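Local coordinates for protein L544 (Acanthamoeba polyphaga mimivirus, PDB 4AMQ) that is a nucleotidyl transferase that binds manganese and magnesium and may take part in transcription-coupled DNA repair, at residues L101-F112 against L162-V172. Numbering follows the deposited sequence.
Sequences LIYVICGTDDRF and LYKLRWTSSEV
The guanidinium of Arg166 lies flat against the ring of Tyr103, with the planes 14° apart. Arg166 CZ sits 4.4 Å from the centroid of the Tyr103 ring, off-centre toward the hydroxyl end. A bend at chi3 (-63°) turns the arginine tip over the ring. The CG2 of Ile102 packs on the opposite face, so the tyrosine is sandwiched. On the sheet face opposite Arg166, the side chains of Val104 and Trp167 lie together; the two residues form an antiparallel hydrogen-bonded pair. The Trp167 indole reaches forward along strand 101-108, and its NE1 donates to Cys106 O at 3.0 Å, in the carbonyl plane. This bond is bent (139°), with the oxygen tilted from the indole plane. A beta bulge between Ile105 and Thr108 shifts the register by one residue. Gly107 lies in it; at its backbone angles a CB would jam against Cys106 O. Gly107 O accepts from Leu165 N. Thr108 CG2 lies over the Tyr163 ring, 3.9 Å from its centroid, while Asp110 OD1 meets the ring edge. On Phe112, Leu162 CB stands almost exactly over the ring centre, 3.7 Å from the centroid. A water links Asp109 OD2 to Leu162 O. At the other end, Ser169 OG donates to Leu101 O at 3.0 Å. Strand 164-167 is an outermost strand of the six-stranded mixed sheet. The Arg166 stack combines cation-pi attraction with flat packing, and the indole N-H adds a side-chain bond to the backbone bonds beside the bulge.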
ATOM      1  N   LEU A 101       1.362  14.313  -3.793  1.00 28.27           N
ATOM      2  CA  LEU A 101       1.566  13.261  -4.771  1.00 31.59           C
ATOM      3  C   LEU A 101       2.968  12.691  -4.593  1.00 31.09           C
ATOM      4  O   LEU A 101       3.947  13.308  -5.003  1.00 36.77           O
ATOM      5  CB  LEU A 101       1.380  13.797  -6.190  1.00 32.85           C
ATOM      6  CG  LEU A 101       1.665  12.803  -7.316  1.00 31.09           C
ATOM      7  CD1 LEU A 101       0.863  11.525  -7.129  1.00 29.54           C
ATOM      8  CD2 LEU A 101       1.367  13.431  -8.671  1.00 37.79           C
ATOM      9  N   ILE A 102       3.059  11.519  -3.969  1.00 30.94           N
ATOM     10  CA  ILE A 102       4.349  10.909  -3.650  1.00 29.30           C
ATOM     11  C   ILE A 102       5.026  10.284  -4.867  1.00 27.26           C
ATOM     12  O   ILE A 102       6.186  10.564  -5.154  1.00 26.88           O
ATOM     13  CB  ILE A 102       4.213   9.828  -2.556  1.00 33.66           C
ATOM     14  CG1 ILE A 102       3.688  10.439  -1.255  1.00 31.93           C
ATOM     15  CG2 ILE A 102       5.551   9.143  -2.319  1.00 31.50           C
ATOM     16  CD1 ILE A 102       4.616  11.457  -0.638  1.00 30.59           C
ATOM     17  N   TYR A 103       4.301   9.429  -5.577  1.00 26.56           N
ATOM     18  CA  TYR A 103       4.872   8.763  -6.741  1.00 28.62           C
ATOM     19  C   TYR A 103       3.927   8.779  -7.926  1.00 27.93           C
ATOM     20  O   TYR A 103       2.713   8.641  -7.771  1.00 29.86           O
ATOM     21  CB  TYR A 103       5.209   7.301  -6.438  1.00 30.38           C
ATOM     22  CG  TYR A 103       6.275   7.071  -5.392  1.00 30.92           C
ATOM     23  CD1 TYR A 103       7.559   7.577  -5.549  1.00 29.14           C
ATOM     24  CD2 TYR A 103       6.001   6.309  -4.264  1.00 30.00           C
ATOM     25  CE1 TYR A 103       8.535   7.350  -4.594  1.00 32.42           C
ATOM     26  CE2 TYR A 103       6.968   6.075  -3.310  1.00 33.69           C
ATOM     27  CZ  TYR A 103       8.230   6.597  -3.478  1.00 28.81           C
ATOM     28  OH  TYR A 103       9.185   6.356  -2.522  1.00 33.47           O
ATOM     29  N   VAL A 104       4.501   8.941  -9.110  1.00 27.06           N
ATOM     30  CA  VAL A 104       3.807   8.627 -10.347  1.00 31.34           C
ATOM     31  C   VAL A 104       4.474   7.385 -10.916  1.00 34.48           C
ATOM     32  O   VAL A 104       5.649   7.418 -11.289  1.00 32.79           O
ATOM     33  CB  VAL A 104       3.890   9.776 -11.362  1.00 29.66           C
ATOM     34  CG1 VAL A 104       3.317   9.338 -12.701  1.00 33.64           C
ATOM     35  CG2 VAL A 104       3.153  10.998 -10.839  1.00 31.74           C
ATOM     36  N   ILE A 105       3.733   6.284 -10.956  1.00 31.32           N
ATOM     37  CA  ILE A 105       4.294   5.015 -11.398  1.00 33.42           C
ATOM     38  C   ILE A 105       3.938   4.742 -12.849  1.00 35.97           C
ATOM     39  O   ILE A 105       2.775   4.523 -13.183  1.00 37.59           O
ATOM     40  CB  ILE A 105       3.797   3.845 -10.536  1.00 32.56           C
ATOM     41  CG1 ILE A 105       4.063   4.122  -9.056  1.00 33.86           C
ATOM     42  CG2 ILE A 105       4.463   2.549 -10.969  1.00 31.36           C
ATOM     43  CD1 ILE A 105       3.635   2.996  -8.145  1.00 38.20           C
ATOM     44  N   CYS A 106       4.951   4.755 -13.705  1.00 37.00           N
ATOM     45  CA  CYS A 106       4.762   4.519 -15.126  1.00 38.85           C
ATOM     46  C   CYS A 106       6.080   4.070 -15.739  1.00 40.79           C
ATOM     47  O   CYS A 106       7.084   4.777 -15.654  1.00 40.13           O
ATOM     48  CB  CYS A 106       4.269   5.796 -15.812  1.00 39.14           C
ATOM     49  SG  CYS A 106       3.695   5.577 -17.519  1.00 44.78           S
ATOM     50  N   GLY A 107       6.080   2.889 -16.346  1.00 37.29           N
ATOM     51  CA  GLY A 107       7.267   2.377 -17.007  1.00 40.67           C
ATOM     52  C   GLY A 107       7.924   1.233 -16.263  1.00 40.52           C
ATOM     53  O   GLY A 107       7.606   0.966 -15.106  1.00 39.86           O
ATOM     54  N   THR A 108       8.842   0.546 -16.936  1.00 45.07           N
ATOM     55  CA  THR A 108       9.581  -0.546 -16.314  1.00 46.44           C
ATOM     56  C   THR A 108      11.051  -0.517 -16.707  1.00 51.00           C
ATOM     57  O   THR A 108      11.413  -0.000 -17.764  1.00 52.37           O
ATOM     58  CB  THR A 108       8.992  -1.924 -16.679  1.00 51.61           C
ATOM     59  OG1 THR A 108       8.943  -2.069 -18.104  1.00 52.57           O
ATOM     60  CG2 THR A 108       7.590  -2.082 -16.102  1.00 49.23           C
ATOM     61  N   ASP A 109      11.892  -1.066 -15.838  1.00 50.34           N
ATOM     62  CA  ASP A 109      13.316  -1.202 -16.111  1.00 54.57           C
ATOM     63  C   ASP A 109      13.611  -2.675 -16.361  1.00 51.97           C
ATOM     64  O   ASP A 109      13.877  -3.432 -15.427  1.00 53.62           O
ATOM     65  CB  ASP A 109      14.137  -0.686 -14.927  1.00 49.47           C
ATOM     66  CG  ASP A 109      15.628  -0.680 -15.207  1.00 55.86           C
ATOM     67  OD1 ASP A 109      16.052  -1.292 -16.211  1.00 57.66           O
ATOM     68  OD2 ASP A 109      16.378  -0.070 -14.417  1.00 55.13           O
ATOM     69  N   ASP A 110      13.560  -3.076 -17.627  1.00 53.68           N
ATOM     70  CA  ASP A 110      13.594  -4.491 -17.996  1.00 59.94           C
ATOM     71  C   ASP A 110      14.878  -5.232 -17.605  1.00 60.10           C
ATOM     72  O   ASP A 110      14.940  -6.461 -17.697  1.00 59.17           O
ATOM     73  CB  ASP A 110      13.300  -4.663 -19.491  1.00 64.06           C
ATOM     74  CG  ASP A 110      11.853  -4.356 -19.836  1.00 67.81           C
ATOM     75  OD1 ASP A 110      10.975  -4.580 -18.976  1.00 68.31           O
ATOM     76  OD2 ASP A 110      11.593  -3.887 -20.964  1.00 72.70           O
ATOM     77  N   ARG A 111      15.894  -4.492 -17.167  1.00 53.25           N
ATOM     78  CA  ARG A 111      17.129  -5.105 -16.683  1.00 53.17           C
ATOM     79  C   ARG A 111      16.851  -5.880 -15.400  1.00 54.08           C
ATOM     80  O   ARG A 111      17.624  -6.755 -15.007  1.00 57.04           O
ATOM     81  CB  ARG A 111      18.203  -4.045 -16.429  1.00 47.90           C
ATOM     82  CG  ARG A 111      18.575  -3.213 -17.647  1.00 45.02           C
ATOM     83  CD  ARG A 111      19.543  -2.084 -17.281  1.00 56.79           C
ATOM     84  NE  ARG A 111      18.979  -1.181 -16.281  1.00 50.56           N
ATOM     85  CZ  ARG A 111      19.681  -0.288 -15.588  1.00 56.62           C
ATOM     86  NH1 ARG A 111      20.988  -0.169 -15.778  1.00 53.06           N
ATOM     87  NH2 ARG A 111      19.076   0.485 -14.695  1.00 53.94           N
ATOM     88  N   PHE A 112      15.740  -5.547 -14.750  1.00 51.33           N
ATOM     89  CA  PHE A 112      15.310  -6.248 -13.552  1.00 57.37           C
ATOM     90  C   PHE A 112      14.184  -7.215 -13.888  1.00 57.99           C
ATOM     91  O   PHE A 112      13.558  -7.780 -12.994  1.00 59.79           O
ATOM     92  CB  PHE A 112      14.880  -5.250 -12.472  1.00 54.34           C
ATOM     93  CG  PHE A 112      16.000  -4.371 -11.989  1.00 55.18           C
ATOM     94  CD1 PHE A 112      16.850  -4.805 -10.986  1.00 55.48           C
ATOM     95  CD2 PHE A 112      16.207  -3.117 -12.541  1.00 53.77           C
ATOM     96  CE1 PHE A 112      17.882  -4.006 -10.543  1.00 55.95           C
ATOM     97  CE2 PHE A 112      17.239  -2.315 -12.101  1.00 53.22           C
ATOM     98  CZ  PHE A 112      18.077  -2.761 -11.102  1.00 54.61           C
ATOM     99  N   LEU A 162      12.442  -1.461  -8.360  1.00 48.12           N
ATOM    100  CA  LEU A 162      13.454  -1.231  -9.383  1.00 48.90           C
ATOM    101  C   LEU A 162      12.943  -1.593 -10.776  1.00 47.88           C
ATOM    102  O   LEU A 162      13.314  -0.961 -11.764  1.00 45.40           O
ATOM    103  CB  LEU A 162      14.728  -2.010  -9.053  1.00 52.47           C
ATOM    104  CG  LEU A 162      15.454  -1.534  -7.793  1.00 52.76           C
ATOM    105  CD1 LEU A 162      16.422  -2.589  -7.275  1.00 53.04           C
ATOM    106  CD2 LEU A 162      16.171  -0.220  -8.060  1.00 55.51           C
ATOM    107  N   TYR A 163      12.088  -2.608 -10.850  1.00 50.71           N
ATOM    108  CA  TYR A 163      11.465  -2.983 -12.116  1.00 48.07           C
ATOM    109  C   TYR A 163      10.422  -1.952 -12.534  1.00 47.37           C
ATOM    110  O   TYR A 163      10.429  -1.481 -13.667  1.00 47.47           O
ATOM    111  CB  TYR A 163      10.839  -4.378 -12.031  1.00 49.66           C
ATOM    112  CG  TYR A 163      10.083  -4.780 -13.277  1.00 50.75           C
ATOM    113  CD1 TYR A 163      10.629  -4.578 -14.537  1.00 50.81           C
ATOM    114  CD2 TYR A 163       8.828  -5.369 -13.194  1.00 54.50           C
ATOM    115  CE1 TYR A 163       9.946  -4.942 -15.678  1.00 55.68           C
ATOM    116  CE2 TYR A 163       8.136  -5.741 -14.332  1.00 50.01           C
ATOM    117  CZ  TYR A 163       8.700  -5.524 -15.570  1.00 55.54           C
ATOM    118  OH  TYR A 163       8.018  -5.889 -16.709  1.00 62.08           O
ATOM    119  N   LYS A 164       9.528  -1.602 -11.612  1.00 48.34           N
ATOM    120  CA  LYS A 164       8.518  -0.580 -11.875  1.00 52.25           C
ATOM    121  C   LYS A 164       9.068   0.812 -11.584  1.00 45.05           C
ATOM    122  O   LYS A 164       9.536   1.081 -10.478  1.00 45.85           O
ATOM    123  CB  LYS A 164       7.267  -0.828 -11.032  1.00 54.10           C
ATOM    124  CG  LYS A 164       6.679  -2.213 -11.195  1.00 60.03           C
ATOM    125  CD  LYS A 164       6.231  -2.470 -12.626  1.00 66.45           C
ATOM    126  CE  LYS A 164       4.993  -1.661 -12.980  1.00 67.06           C
ATOM    127  NZ  LYS A 164       4.511  -1.974 -14.355  1.00 76.65           N
ATOM    128  N   LEU A 165       9.007   1.695 -12.577  1.00 35.04           N
ATOM    129  CA  LEU A 165       9.532   3.043 -12.423  1.00 38.61           C
ATOM    130  C   LEU A 165       8.618   3.928 -11.578  1.00 42.57           C
ATOM    131  O   LEU A 165       7.512   4.280 -11.995  1.00 37.91           O
ATOM    132  CB  LEU A 165       9.775   3.686 -13.789  1.00 38.72           C
ATOM    133  CG  LEU A 165      10.858   3.045 -14.660  1.00 46.28           C
ATOM    134  CD1 LEU A 165      10.978   3.773 -15.987  1.00 44.19           C
ATOM    135  CD2 LEU A 165      12.194   3.038 -13.931  1.00 45.12           C
ATOM    136  N   ARG A 166       9.087   4.281 -10.386  1.00 35.54           N
ATOM    137  CA  ARG A 166       8.362   5.209  -9.531  1.00 33.29           C
ATOM    138  C   ARG A 166       8.957   6.603  -9.688  1.00 36.15           C
ATOM    139  O   ARG A 166      10.076   6.861  -9.248  1.00 38.37           O
ATOM    140  CB  ARG A 166       8.421   4.762  -8.066  1.00 34.06           C
ATOM    141  CG  ARG A 166       8.014   3.309  -7.842  1.00 40.31           C
ATOM    142  CD  ARG A 166       7.755   3.003  -6.366  1.00 39.40           C
ATOM    143  NE  ARG A 166       8.946   3.165  -5.535  1.00 39.85           N
ATOM    144  CZ  ARG A 166       9.011   2.828  -4.249  1.00 41.78           C
ATOM    145  NH1 ARG A 166       7.954   2.307  -3.645  1.00 37.19           N
ATOM    146  NH2 ARG A 166      10.134   3.010  -3.567  1.00 38.62           N
ATOM    147  N   TRP A 167       8.212   7.496 -10.329  1.00 34.01           N
ATOM    148  CA  TRP A 167       8.671   8.864 -10.541  1.00 32.93           C
ATOM    149  C   TRP A 167       8.276   9.754  -9.364  1.00 32.85           C
ATOM    150  O   TRP A 167       7.134   9.715  -8.904  1.00 28.98           O
ATOM    151  CB  TRP A 167       8.083   9.426 -11.841  1.00 34.89           C
ATOM    152  CG  TRP A 167       8.501   8.671 -13.076  1.00 37.41           C
ATOM    153  CD1 TRP A 167       8.157   7.392 -13.409  1.00 36.88           C
ATOM    154  CD2 TRP A 167       9.332   9.151 -14.140  1.00 36.54           C
ATOM    155  NE1 TRP A 167       8.728   7.045 -14.609  1.00 39.79           N
ATOM    156  CE2 TRP A 167       9.455   8.108 -15.079  1.00 40.75           C
ATOM    157  CE3 TRP A 167       9.990  10.361 -14.386  1.00 41.49           C
ATOM    158  CZ2 TRP A 167      10.206   8.236 -16.246  1.00 40.83           C
ATOM    159  CZ3 TRP A 167      10.735  10.488 -15.547  1.00 47.35           C
ATOM    160  CH2 TRP A 167      10.838   9.431 -16.460  1.00 44.70           C
ATOM    161  N   THR A 168       9.220  10.549  -8.867  1.00 31.51           N
ATOM    162  CA  THR A 168       8.896  11.575  -7.883  1.00 32.33           C
ATOM    163  C   THR A 168       8.317  12.778  -8.615  1.00 37.32           C
ATOM    164  O   THR A 168       8.432  12.876  -9.839  1.00 34.76           O
ATOM    165  CB  THR A 168      10.133  12.028  -7.083  1.00 32.87           C
ATOM    166  OG1 THR A 168      11.118  12.550  -7.981  1.00 35.75           O
ATOM    167  CG2 THR A 168      10.729  10.865  -6.300  1.00 29.94           C
ATOM    168  N   SER A 169       7.696  13.687  -7.870  1.00 32.55           N
ATOM    169  CA  SER A 169       7.123  14.894  -8.460  1.00 36.38           C
ATOM    170  C   SER A 169       8.171  15.722  -9.191  1.00 33.20           C
ATOM    171  O   SER A 169       7.907  16.255 -10.264  1.00 35.57           O
ATOM    172  CB  SER A 169       6.437  15.751  -7.392  1.00 38.61           C
ATOM    173  OG  SER A 169       5.210  15.173  -6.984  1.00 44.48           O
ATOM    174  N   SER A 170       9.356  15.833  -8.603  1.00 36.54           N
ATOM    175  CA  SER A 170      10.423  16.629  -9.198  1.00 39.68           C
ATOM    176  C   SER A 170      10.986  15.955 -10.445  1.00 39.16           C
ATOM    177  O   SER A 170      11.397  16.625 -11.390  1.00 43.16           O
ATOM    178  CB  SER A 170      11.539  16.885  -8.185  1.00 32.02           C
ATOM    179  OG  SER A 170      12.174  15.675  -7.818  1.00 48.87           O
ATOM    180  N   GLU A 171      11.006  14.627 -10.441  1.00 40.43           N
ATOM    181  CA  GLU A 171      11.448  13.873 -11.610  1.00 38.87           C
ATOM    182  C   GLU A 171      10.447  14.039 -12.749  1.00 41.32           C
ATOM    183  O   GLU A 171      10.831  14.108 -13.915  1.00 45.56           O
ATOM    184  CB  GLU A 171      11.647  12.392 -11.266  1.00 39.40           C
ATOM    185  CG  GLU A 171      12.867  12.120 -10.385  1.00 39.58           C
ATOM    186  CD  GLU A 171      12.998  10.663  -9.969  1.00 42.91           C
ATOM    187  OE1 GLU A 171      12.076   9.869 -10.254  1.00 44.11           O
ATOM    188  OE2 GLU A 171      14.026  10.309  -9.353  1.00 46.33           O
ATOM    189  N   VAL A 172       9.165  14.115 -12.404  1.00 40.98           N
ATOM    190  CA  VAL A 172       8.119  14.325 -13.400  1.00 40.15           C
ATOM    191  C   VAL A 172       8.202  15.732 -13.983  1.00 41.62           C
ATOM    192  O   VAL A 172       8.198  15.905 -15.202  1.00 41.49           O
ATOM    193  CB  VAL A 172       6.712  14.090 -12.818  1.00 37.49           C
ATOM    194  CG1 VAL A 172       5.645  14.544 -13.806  1.00 39.03           C
ATOM    195  CG2 VAL A 172       6.525  12.623 -12.469  1.00 34.74           C
TER
HETATM  196  O   HOH W   1       7.077  13.250  -5.012  1.00 31.68           O
HETATM  197  O   HOH W   2      15.573   1.120 -12.180  1.00 47.17           O